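Local coordinates for protein alanine glyoxylate transaminase (Thermococcus litoralis, PDB 2ZC0) that probably transfers the amino group of alanine to glyoxylate, using pyridoxal 5'-phosphate as cofactor, and works as a homodimer, at residues T127-L136 against G365-S373; F350-V360 against K396-F405. All coordinates share one frame; numbering follows the deposited sequence.

Contact 1: T127-L136 against G365-S373; sequences TENPSYINTL and GKPFYTDES. With PMP (4'-deoxy-4'-aminopyridoxal-5'-phosphate), chain F; IMD (imidazole), chain G.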
loop_
_atom_site.group_PDB
_atom_site.type_symbol
_atom_site.label_atom_id
_atom_site.label_comp_id
_atom_site.label_asym_id
_atom_site.label_seq_id
_atom_site.Cartn_x
_atom_site.Cartn_y
_atom_site.Cartn_z
ATOM N N THR A 127 19.698 8.886 1.585
ATOM C CA THR A 127 20.764 8.261 2.355
ATOM C C THR A 127 22.106 8.696 1.783
ATOM O O THR A 127 22.167 9.446 0.813
ATOM C CB THR A 127 20.709 6.735 2.215
ATOM O OG1 THR A 127 21.041 6.376 0.867
ATOM C CG2 THR A 127 19.307 6.220 2.522
ATOM N N GLU A 128 23.185 8.220 2.388
ATOM C CA GLU A 128 24.524 8.514 1.882
ATOM C C GLU A 128 24.716 7.532 0.723
ATOM O O GLU A 128 23.903 6.617 0.555
ATOM C CB GLU A 128 25.563 8.263 2.985
ATOM C CG GLU A 128 25.601 9.359 4.047
ATOM C CD GLU A 128 25.750 8.825 5.457
ATOM O OE1 GLU A 128 25.750 7.593 5.642
ATOM O OE2 GLU A 128 25.855 9.646 6.395
ATOM N N ASN A 129 25.742 7.742 -0.102
ATOM C CA ASN A 129 26.040 6.819 -1.205
ATOM C C ASN A 129 27.540 6.557 -1.185
ATOM O O ASN A 129 28.336 7.461 -1.465
ATOM C CB ASN A 129 25.619 7.396 -2.568
ATOM C CG ASN A 129 25.810 6.390 -3.720
ATOM O OD1 ASN A 129 25.837 5.173 -3.501
ATOM N ND2 ASN A 129 25.922 6.898 -4.946
ATOM N N PRO A 130 27.949 5.322 -0.831
ATOM C CA PRO A 130 27.093 4.187 -0.456
ATOM C C PRO A 130 26.525 4.323 0.959
ATOM O O PRO A 130 26.750 5.332 1.631
ATOM C CB PRO A 130 28.046 3.009 -0.542
ATOM C CG PRO A 130 29.305 3.625 0.038
ATOM C CD PRO A 130 29.371 4.943 -0.724
ATOM N N SER A 131 25.794 3.300 1.401
ATOM C CA SER A 131 25.209 3.262 2.746
ATOM C C SER A 131 25.116 1.790 3.168
ATOM O O SER A 131 25.402 0.900 2.374
ATOM C CB SER A 131 23.812 3.915 2.755
ATOM O OG SER A 131 23.185 3.806 4.030
ATOM N N TYR A 132 24.741 1.544 4.421
ATOM C CA TYR A 132 24.618 0.182 4.963
ATOM C C TYR A 132 23.553 -0.589 4.164
ATOM O O TYR A 132 22.383 -0.229 4.209
ATOM C CB TYR A 132 24.213 0.267 6.441
ATOM C CG TYR A 132 24.078 -1.067 7.137
ATOM C CD1 TYR A 132 23.123 -1.252 8.144
ATOM C CD2 TYR A 132 24.882 -2.150 6.776
ATOM C CE1 TYR A 132 22.963 -2.483 8.770
ATOM C CE2 TYR A 132 24.734 -3.389 7.397
ATOM C CZ TYR A 132 23.769 -3.548 8.393
ATOM O OH TYR A 132 23.603 -4.775 8.997
ATOM N N ILE A 133 23.950 -1.641 3.443
ATOM C CA ILE A 133 22.985 -2.378 2.635
ATOM C C ILE A 133 21.739 -2.872 3.351
ATOM O O ILE A 133 20.657 -2.841 2.784
ATOM C CB ILE A 133 23.601 -3.590 1.914
ATOM C CG1 ILE A 133 24.675 -4.246 2.775
ATOM C CG2 ILE A 133 24.156 -3.155 0.600
ATOM C CD1 ILE A 133 24.154 -5.008 3.936
ATOM N N ASN A 134 21.872 -3.330 4.583
ATOM C CA ASN A 134 20.690 -3.814 5.250
ATOM C C ASN A 134 19.643 -2.753 5.469
ATOM O O ASN A 134 18.462 -3.052 5.416
ATOM C CB ASN A 134 21.045 -4.532 6.540
ATOM C CG ASN A 134 21.154 -6.022 6.320
ATOM O OD1 ASN A 134 21.611 -6.456 5.264
ATOM N ND2 ASN A 134 20.729 -6.812 7.290
ATOM N N THR A 135 20.065 -1.505 5.661
ATOM C CA THR A 135 19.075 -0.461 5.844
ATOM C C THR A 135 18.412 -0.139 4.510
ATOM O O THR A 135 17.201 0.101 4.447
ATOM C CB THR A 135 19.686 0.786 6.453
ATOM O OG1 THR A 135 20.254 0.452 7.722
ATOM C CG2 THR A 135 18.634 1.875 6.654
ATOM N N LEU A 136 19.192 -0.168 3.435
ATOM C CA LEU A 136 18.637 0.136 2.111
ATOM C C LEU A 136 17.613 -0.949 1.736
ATOM O O LEU A 136 16.543 -0.661 1.197
ATOM C CB LEU A 136 19.760 0.197 1.058
ATOM C CG LEU A 136 20.863 1.262 1.250
ATOM C CD1 LEU A 136 21.862 1.190 0.088
ATOM C CD2 LEU A 136 20.246 2.653 1.320
ATOM N N GLY A 365 31.132 -4.743 -2.013
ATOM C CA GLY A 365 31.072 -3.282 -2.075
ATOM C C GLY A 365 29.969 -2.651 -2.912
ATOM O O GLY A 365 29.195 -1.816 -2.432
ATOM N N LYS A 366 29.893 -3.052 -4.173
ATOM C CA LYS A 366 28.889 -2.535 -5.095
ATOM C C LYS A 366 27.452 -2.540 -4.571
ATOM O O LYS A 366 26.682 -1.607 -4.843
ATOM C CB LYS A 366 28.914 -3.331 -6.398
ATOM C CG LYS A 366 27.855 -2.888 -7.390
ATOM C CD LYS A 366 28.258 -1.585 -8.042
ATOM C CE LYS A 366 27.147 -0.999 -8.882
ATOM N NZ LYS A 366 26.096 -0.342 -8.043
ATOM N N PRO A 367 27.059 -3.595 -3.834
ATOM C CA PRO A 367 25.691 -3.670 -3.304
ATOM C C PRO A 367 25.329 -2.533 -2.353
ATOM O O PRO A 367 24.154 -2.219 -2.181
ATOM C CB PRO A 367 25.668 -5.034 -2.615
ATOM C CG PRO A 367 26.673 -5.824 -3.407
ATOM C CD PRO A 367 27.790 -4.836 -3.528
ATOM N N PHE A 368 26.336 -1.908 -1.751
ATOM C CA PHE A 368 26.102 -0.805 -0.820
ATOM C C PHE A 368 25.820 0.549 -1.470
ATOM O O PHE A 368 25.498 1.497 -0.758
ATOM C CB PHE A 368 27.295 -0.642 0.131
ATOM C CG PHE A 368 27.592 -1.855 0.963
ATOM C CD1 PHE A 368 28.109 -3.005 0.376
ATOM C CD2 PHE A 368 27.400 -1.831 2.342
ATOM C CE1 PHE A 368 28.435 -4.112 1.146
ATOM C CE2 PHE A 368 27.722 -2.929 3.119
ATOM C CZ PHE A 368 28.242 -4.072 2.520
ATOM N N TYR A 369 25.938 0.648 -2.797
ATOM C CA TYR A 369 25.692 1.915 -3.521
ATOM C C TYR A 369 24.254 2.050 -4.010
ATOM O O TYR A 369 23.625 1.059 -4.391
ATOM C CB TYR A 369 26.652 2.056 -4.718
ATOM C CG TYR A 369 28.097 2.252 -4.306
ATOM C CD1 TYR A 369 28.722 3.504 -4.433
ATOM C CD2 TYR A 369 28.818 1.212 -3.721
ATOM C CE1 TYR A 369 30.025 3.710 -3.978
ATOM C CE2 TYR A 369 30.121 1.410 -3.261
ATOM C CZ TYR A 369 30.713 2.667 -3.393
ATOM O OH TYR A 369 31.976 2.869 -2.907
ATOM N N THR A 370 23.758 3.290 -4.016
ATOM C CA THR A 370 22.383 3.606 -4.409
ATOM C C THR A 370 22.232 3.891 -5.898
ATOM O O THR A 370 21.137 4.161 -6.397
ATOM C CB THR A 370 21.844 4.811 -3.580
ATOM O OG1 THR A 370 22.500 6.028 -3.980
ATOM C CG2 THR A 370 22.119 4.575 -2.097
ATOM N N ASP A 371 23.340 3.824 -6.616
ATOM C CA ASP A 371 23.288 4.054 -8.042
ATOM C C ASP A 371 24.243 3.093 -8.734
ATOM O O ASP A 371 24.569 2.045 -8.182
ATOM C CB ASP A 371 23.588 5.537 -8.370
ATOM C CG ASP A 371 25.007 5.974 -8.010
ATOM O OD1 ASP A 371 25.281 7.180 -8.185
ATOM O OD2 ASP A 371 25.841 5.154 -7.568
ATOM N N GLU A 372 24.697 3.430 -9.932
ATOM C CA GLU A 372 25.587 2.529 -10.652
ATOM C C GLU A 372 27.056 2.631 -10.288
ATOM O O GLU A 372 27.901 2.043 -10.959
ATOM C CB GLU A 372 25.400 2.720 -12.154
ATOM C CG GLU A 372 24.752 1.522 -12.844
ATOM C CD GLU A 372 23.686 0.847 -11.985
ATOM O OE1 GLU A 372 24.046 0.003 -11.130
ATOM O OE2 GLU A 372 22.491 1.175 -12.159
ATOM N N SER A 373 27.358 3.355 -9.215
ATOM C CA SER A 373 28.738 3.520 -8.764
ATOM C C SER A 373 29.156 2.380 -7.842
ATOM O O SER A 373 28.330 1.571 -7.431
ATOM C CB SER A 373 28.897 4.840 -8.003
ATOM O OG SER A 373 28.412 5.934 -8.754
HETATM N N1 PMP F . 23.617 0.000 11.637
HETATM C C2 PMP F . 24.785 -0.179 10.981
HETATM C C2A PMP F . 25.337 1.025 10.213
HETATM C C3 PMP F . 25.468 -1.424 11.013
HETATM O O3 PMP F . 26.664 -1.571 10.324
HETATM C C4 PMP F . 24.887 -2.518 11.758
HETATM C C4A PMP F . 25.634 -3.865 11.790
HETATM N N4A PMP F . 24.874 -4.965 11.196
HETATM C C5 PMP F . 23.552 -2.257 12.484
HETATM C C6 PMP F . 22.963 -0.974 12.384
HETATM C C5A PMP F . 22.829 -3.334 13.315
HETATM O O4P PMP F . 23.460 -3.588 14.189
HETATM P P PMP F . 22.698 -4.701 15.177
HETATM O O1P PMP F . 22.153 -4.137 16.903
HETATM O O2P PMP F . 23.996 -6.077 15.448
HETATM O O3P PMP F . 21.236 -5.454 14.411
HETATM N N1 IMD G . 21.587 -1.736 -2.766
HETATM C C2 IMD G . 20.843 -0.791 -3.329
HETATM N N3 IMD G . 19.614 -0.867 -2.833
HETATM C C4 IMD G . 19.583 -1.883 -1.935
HETATM C C5 IMD G . 20.817 -2.427 -1.893
#
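Pro130, behind a cis peptide bond, and Ile133 press on Phe368 and Tyr369 where the fold I aminotransferase core, at the end of strand 124-129, meets the loop before strand 377-381. Three hydrogen bonds fix the join. Ser131 N donates to Phe368 O at 2.8 Å. Asn129, whose CG lies anti to the backbone N (chi1 -175°) and so reaches along the loop, uses both ends of its amide: OD1 takes Thr370 N at 2.9 Å from above the carbonyl plane, and ND2 gives to Asp371 OD2 at 3.2 Å. That carboxylate, turned 80° from the amide, also receives Ser373 N in an Asx turn.

Two of the apolar contacts are CH-pi. Pro130 CB sits 3.6 Å from the centroid of the Tyr369 ring, almost on its normal, while Ile133 CG1 covers a face of Phe368, shifted toward the rim. Thr370 CG2 packs near Leu136 CD1 and Thr127 OG1.

The same turn serves the cofactor. Tyr132, at the N-cap position of helix 133-140, lays one ring face on the pyridine ring of the aminopyridoxal phosphate, cofactor C3 lying 3.5 Å above the tyrosine plane toward its rim, and Tyr132 OH accepts a hydrogen bond from N4A at 2.5 Å.

Contact 2: F350-V360 against K396-F405; sequences FANELMEREGV and KLAKLYKEKF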
loop_
_atom_site.group_PDB
_atom_site.type_symbol
_atom_site.label_atom_id
_atom_site.label_comp_id
_atom_site.label_asym_id
_atom_site.label_seq_id
_atom_site.Cartn_x
_atom_site.Cartn_y
_atom_site.Cartn_z
ATOM N N PHE A 350 35.979 -10.367 -8.231
ATOM C CA PHE A 350 37.261 -10.333 -7.547
ATOM C C PHE A 350 37.126 -10.944 -6.158
ATOM O O PHE A 350 38.023 -11.635 -5.680
ATOM C CB PHE A 350 37.751 -8.898 -7.397
ATOM C CG PHE A 350 39.084 -8.793 -6.723
ATOM C CD1 PHE A 350 40.254 -8.964 -7.450
ATOM C CD2 PHE A 350 39.168 -8.569 -5.355
ATOM C CE1 PHE A 350 41.496 -8.915 -6.823
ATOM C CE2 PHE A 350 40.402 -8.518 -4.716
ATOM C CZ PHE A 350 41.571 -8.691 -5.453
ATOM N N ALA A 351 36.002 -10.673 -5.505
ATOM C CA ALA A 351 35.774 -11.205 -4.174
ATOM C C ALA A 351 35.632 -12.724 -4.238
ATOM O O ALA A 351 36.086 -13.429 -3.341
ATOM C CB ALA A 351 34.531 -10.576 -3.564
ATOM N N ASN A 352 35.012 -13.228 -5.302
ATOM C CA ASN A 352 34.838 -14.671 -5.467
ATOM C C ASN A 352 36.181 -15.332 -5.742
ATOM O O ASN A 352 36.523 -16.349 -5.143
ATOM C CB ASN A 352 33.886 -14.979 -6.627
ATOM C CG ASN A 352 32.434 -14.692 -6.288
ATOM O OD1 ASN A 352 31.861 -15.305 -5.389
ATOM N ND2 ASN A 352 31.832 -13.758 -7.014
ATOM N N GLU A 353 36.944 -14.743 -6.654
ATOM C CA GLU A 353 38.245 -15.282 -7.009
ATOM C C GLU A 353 39.177 -15.276 -5.804
ATOM O O GLU A 353 39.988 -16.187 -5.638
ATOM C CB GLU A 353 38.857 -14.469 -8.147
ATOM C CG GLU A 353 39.746 -15.282 -9.073
ATOM C CD GLU A 353 40.214 -14.481 -10.274
ATOM O OE1 GLU A 353 39.369 -13.790 -10.888
ATOM O OE2 GLU A 353 41.420 -14.547 -10.610
ATOM N N LEU A 354 39.052 -14.258 -4.957
ATOM C CA LEU A 354 39.896 -14.141 -3.771
ATOM C C LEU A 354 39.559 -15.270 -2.802
ATOM O O LEU A 354 40.447 -15.923 -2.248
ATOM C CB LEU A 354 39.656 -12.790 -3.080
ATOM C CG LEU A 354 40.779 -12.120 -2.274
ATOM C CD1 LEU A 354 40.176 -11.065 -1.360
ATOM C CD2 LEU A 354 41.535 -13.143 -1.451
ATOM N N MET A 355 38.262 -15.489 -2.613
ATOM C CA MET A 355 37.766 -16.517 -1.712
ATOM C C MET A 355 38.127 -17.915 -2.206
ATOM O O MET A 355 38.365 -18.821 -1.408
ATOM C CB MET A 355 36.247 -16.389 -1.576
ATOM C CG MET A 355 35.658 -17.162 -0.411
ATOM S SD MET A 355 33.908 -16.809 -0.126
ATOM C CE MET A 355 33.263 -18.455 0.118
ATOM N N GLU A 356 38.177 -18.079 -3.524
ATOM C CA GLU A 356 38.497 -19.366 -4.136
ATOM C C GLU A 356 39.982 -19.705 -4.188
ATOM O O GLU A 356 40.387 -20.808 -3.820
ATOM C CB GLU A 356 37.936 -19.423 -5.556
ATOM C CG GLU A 356 36.440 -19.627 -5.641
ATOM C CD GLU A 356 35.965 -19.733 -7.077
ATOM O OE1 GLU A 356 36.596 -20.489 -7.853
ATOM O OE2 GLU A 356 34.964 -19.068 -7.431
ATOM N N ARG A 357 40.789 -18.753 -4.643
ATOM C CA ARG A 357 42.225 -18.963 -4.777
ATOM C C ARG A 357 43.045 -18.766 -3.502
ATOM O O ARG A 357 43.922 -19.574 -3.201
ATOM C CB ARG A 357 42.762 -18.064 -5.895
ATOM C CG ARG A 357 41.976 -18.211 -7.192
ATOM C CD ARG A 357 42.465 -17.288 -8.296
ATOM N NE ARG A 357 43.785 -17.663 -8.797
ATOM C CZ ARG A 357 44.359 -17.118 -9.866
ATOM N NH1 ARG A 357 45.563 -17.519 -10.250
ATOM N NH2 ARG A 357 43.725 -16.178 -10.556
ATOM N N GLU A 358 42.768 -17.707 -2.748
ATOM C CA GLU A 358 43.534 -17.454 -1.530
ATOM C C GLU A 358 42.810 -17.845 -0.239
ATOM O O GLU A 358 43.432 -17.955 0.818
ATOM C CB GLU A 358 43.942 -15.977 -1.454
ATOM C CG GLU A 358 44.743 -15.453 -2.647
ATOM C CD GLU A 358 46.053 -16.199 -2.874
ATOM O OE1 GLU A 358 46.742 -16.516 -1.881
ATOM O OE2 GLU A 358 46.396 -16.454 -4.051
ATOM N N GLY A 359 41.502 -18.049 -0.316
ATOM C CA GLY A 359 40.763 -18.420 0.876
ATOM C C GLY A 359 40.535 -17.273 1.848
ATOM O O GLY A 359 40.455 -17.488 3.059
ATOM N N VAL A 360 40.440 -16.052 1.326
ATOM C CA VAL A 360 40.192 -14.875 2.154
ATOM C C VAL A 360 38.834 -14.309 1.749
ATOM O O VAL A 360 38.559 -14.140 0.557
ATOM C CB VAL A 360 41.270 -13.777 1.950
ATOM C CG1 VAL A 360 40.972 -12.575 2.841
ATOM C CG2 VAL A 360 42.649 -14.327 2.277
ATOM N N LYS A 396 47.620 -11.718 0.806
ATOM C CA LYS A 396 46.980 -12.588 -0.175
ATOM C C LYS A 396 46.129 -11.728 -1.094
ATOM O O LYS A 396 46.050 -11.971 -2.298
ATOM C CB LYS A 396 46.088 -13.617 0.530
ATOM C CG LYS A 396 46.839 -14.738 1.220
ATOM C CD LYS A 396 45.898 -15.626 2.015
ATOM C CE LYS A 396 46.527 -16.986 2.312
ATOM N NZ LYS A 396 46.616 -17.835 1.082
ATOM N N LEU A 397 45.493 -10.717 -0.513
ATOM C CA LEU A 397 44.645 -9.805 -1.270
ATOM C C LEU A 397 45.498 -9.030 -2.267
ATOM O O LEU A 397 45.094 -8.808 -3.410
ATOM C CB LEU A 397 43.934 -8.843 -0.303
ATOM C CG LEU A 397 43.132 -7.637 -0.813
ATOM C CD1 LEU A 397 44.071 -6.496 -1.133
ATOM C CD2 LEU A 397 42.303 -8.019 -2.027
ATOM N N ALA A 398 46.682 -8.624 -1.817
ATOM C CA ALA A 398 47.622 -7.876 -2.648
ATOM C C ALA A 398 48.128 -8.768 -3.779
ATOM O O ALA A 398 48.325 -8.308 -4.903
ATOM C CB ALA A 398 48.795 -7.387 -1.794
ATOM N N LYS A 399 48.329 -10.044 -3.463
ATOM C CA LYS A 399 48.803 -11.030 -4.431
ATOM C C LYS A 399 47.852 -11.118 -5.632
ATOM O O LYS A 399 48.282 -11.020 -6.781
ATOM C CB LYS A 399 48.926 -12.403 -3.752
ATOM C CG LYS A 399 49.378 -13.536 -4.669
ATOM C CD LYS A 399 49.239 -14.901 -3.988
ATOM C CE LYS A 399 49.611 -16.038 -4.941
ATOM N NZ LYS A 399 49.353 -17.380 -4.349
ATOM N N LEU A 400 46.561 -11.295 -5.365
ATOM C CA LEU A 400 45.580 -11.390 -6.442
ATOM C C LEU A 400 45.409 -10.036 -7.125
ATOM O O LEU A 400 45.125 -9.964 -8.322
ATOM C CB LEU A 400 44.230 -11.849 -5.901
ATOM C CG LEU A 400 43.444 -12.856 -6.749
ATOM C CD1 LEU A 400 41.997 -12.845 -6.277
ATOM C CD2 LEU A 400 43.523 -12.512 -8.233
ATOM N N TYR A 401 45.580 -8.969 -6.348
ATOM C CA TYR A 401 45.445 -7.608 -6.858
ATOM C C TYR A 401 46.403 -7.388 -8.020
ATOM O O TYR A 401 45.987 -7.073 -9.135
ATOM C CB TYR A 401 45.762 -6.591 -5.755
ATOM C CG TYR A 401 45.527 -5.149 -6.159
ATOM C CD1 TYR A 401 44.267 -4.565 -6.033
ATOM C CD2 TYR A 401 46.560 -4.372 -6.672
ATOM C CE1 TYR A 401 44.046 -3.237 -6.408
ATOM C CE2 TYR A 401 46.350 -3.046 -7.052
ATOM C CZ TYR A 401 45.093 -2.484 -6.917
ATOM O OH TYR A 401 44.886 -1.171 -7.286
ATOM N N LYS A 402 47.694 -7.553 -7.747
ATOM C CA LYS A 402 48.697 -7.367 -8.780
ATOM C C LYS A 402 48.738 -8.526 -9.771
ATOM O O LYS A 402 49.283 -8.388 -10.864
ATOM C CB LYS A 402 50.080 -7.122 -8.160
ATOM C CG LYS A 402 50.327 -5.652 -7.783
ATOM C CD LYS A 402 49.874 -4.714 -8.917
ATOM C CE LYS A 402 50.409 -3.288 -8.769
ATOM N NZ LYS A 402 51.856 -3.175 -9.127
ATOM N N GLU A 403 48.160 -9.664 -9.402
ATOM C CA GLU A 403 48.133 -10.781 -10.332
ATOM C C GLU A 403 47.153 -10.408 -11.448
ATOM O O GLU A 403 47.306 -10.837 -12.591
ATOM C CB GLU A 403 47.664 -12.070 -9.655
ATOM C CG GLU A 403 47.822 -13.283 -10.561
ATOM C CD GLU A 403 46.759 -14.339 -10.337
ATOM O OE1 GLU A 403 46.697 -14.902 -9.222
ATOM O OE2 GLU A 403 45.982 -14.605 -11.284
ATOM N N LYS A 404 46.152 -9.599 -11.104
ATOM C CA LYS A 404 45.145 -9.155 -12.068
ATOM C C LYS A 404 45.475 -7.799 -12.688
ATOM O O LYS A 404 45.234 -7.579 -13.874
ATOM C CB LYS A 404 43.765 -9.058 -11.410
ATOM C CG LYS A 404 43.128 -10.381 -11.035
ATOM C CD LYS A 404 41.746 -10.527 -11.669
ATOM C CE LYS A 404 41.831 -10.946 -13.136
ATOM N NZ LYS A 404 42.569 -9.978 -13.993
ATOM N N PHE A 405 46.021 -6.889 -11.885
ATOM C CA PHE A 405 46.346 -5.552 -12.371
ATOM C C PHE A 405 47.846 -5.260 -12.365
ATOM O O PHE A 405 48.630 -6.146 -11.957
ATOM C CB PHE A 405 45.616 -4.501 -11.526
ATOM C CG PHE A 405 44.208 -4.886 -11.170
ATOM C CD1 PHE A 405 43.859 -5.146 -9.847
ATOM C CD2 PHE A 405 43.238 -5.028 -12.158
ATOM C CE1 PHE A 405 42.569 -5.545 -9.515
ATOM C CE2 PHE A 405 41.943 -5.428 -11.837
ATOM C CZ PHE A 405 41.609 -5.687 -10.513
#
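The side chain of Leu400 enters helix 350-357 as a knob in a hole made by Phe350, Glu353, Leu354 and Arg357. The short helix axes come within 10.3 Å at 123° between their N-to-C directions, nearer to perpendicular than to antiparallel, in the C-terminal part of the aminotransferase chain. Leu400 CD1 lands on the backbone, 3.5 Å from Leu354 CA, whereas its CD2 faces Glu353 OE2. Phe350, with CG anti to its backbone N (chi1 -179°), swings its ring toward helix 389-404; Leu397 CD2 meets that ring at the edge, in its plane, 3.3 Å from CE2, and also touches Leu354 CD1.

Charged groups flank this apolar centre. Glu358 folds back at chi2 (-59°), bringing its carboxylate between two lysines that it crosses differently: Lys399, fully extended and nearly perpendicular, brings NZ to the syn lone pair of Glu358 OE2 at 3.1 Å, while Lys396, bent at its last torsion, reaches OE1 on the anti side and also gives a hydrogen bond to Glu358 O. Lys396 CD leans on Val360 CG2. Shortening Glu358 to an alanine would take away the carboxylate, which is likely to leave both ammonium groups without their charged mate and Lys399 freer to turn. Arg357 NH2 bonds Glu353 OE2 in the guanidinium plane at 2.8 Å, and Glu403 OE1 lies over a face of the same group; the Glu403 OE2 bond to NH2 is weak. Standing between two carboxylates, Arg357 probably eases their repulsion; the apolar core sets how the helices pack, and the bordering charges probably add direction.

How the contacts relate
Contact 1 and contact 2 have centres 23 Å apart, with nearest atoms about 7 Å from each other and no touch between them. Along the chain the order is 127-136, 350-360, 365-373, 396-405, so the segments alternate, and only four residues separate Val360 from Gly365. Strand 360-361, paired with 37-38, leads from helix 347-357 of contact 2 into the loop of contact 1; strand 377-381 then carries the chain toward helix 389-404. Contact 1 is buried against the eight-stranded mixed sheet beside the cofactor, whereas contact 2 lies farther out, away from the annotated sites. Together they tie the C-terminal part of the chain internally and to the cofactor-binding core.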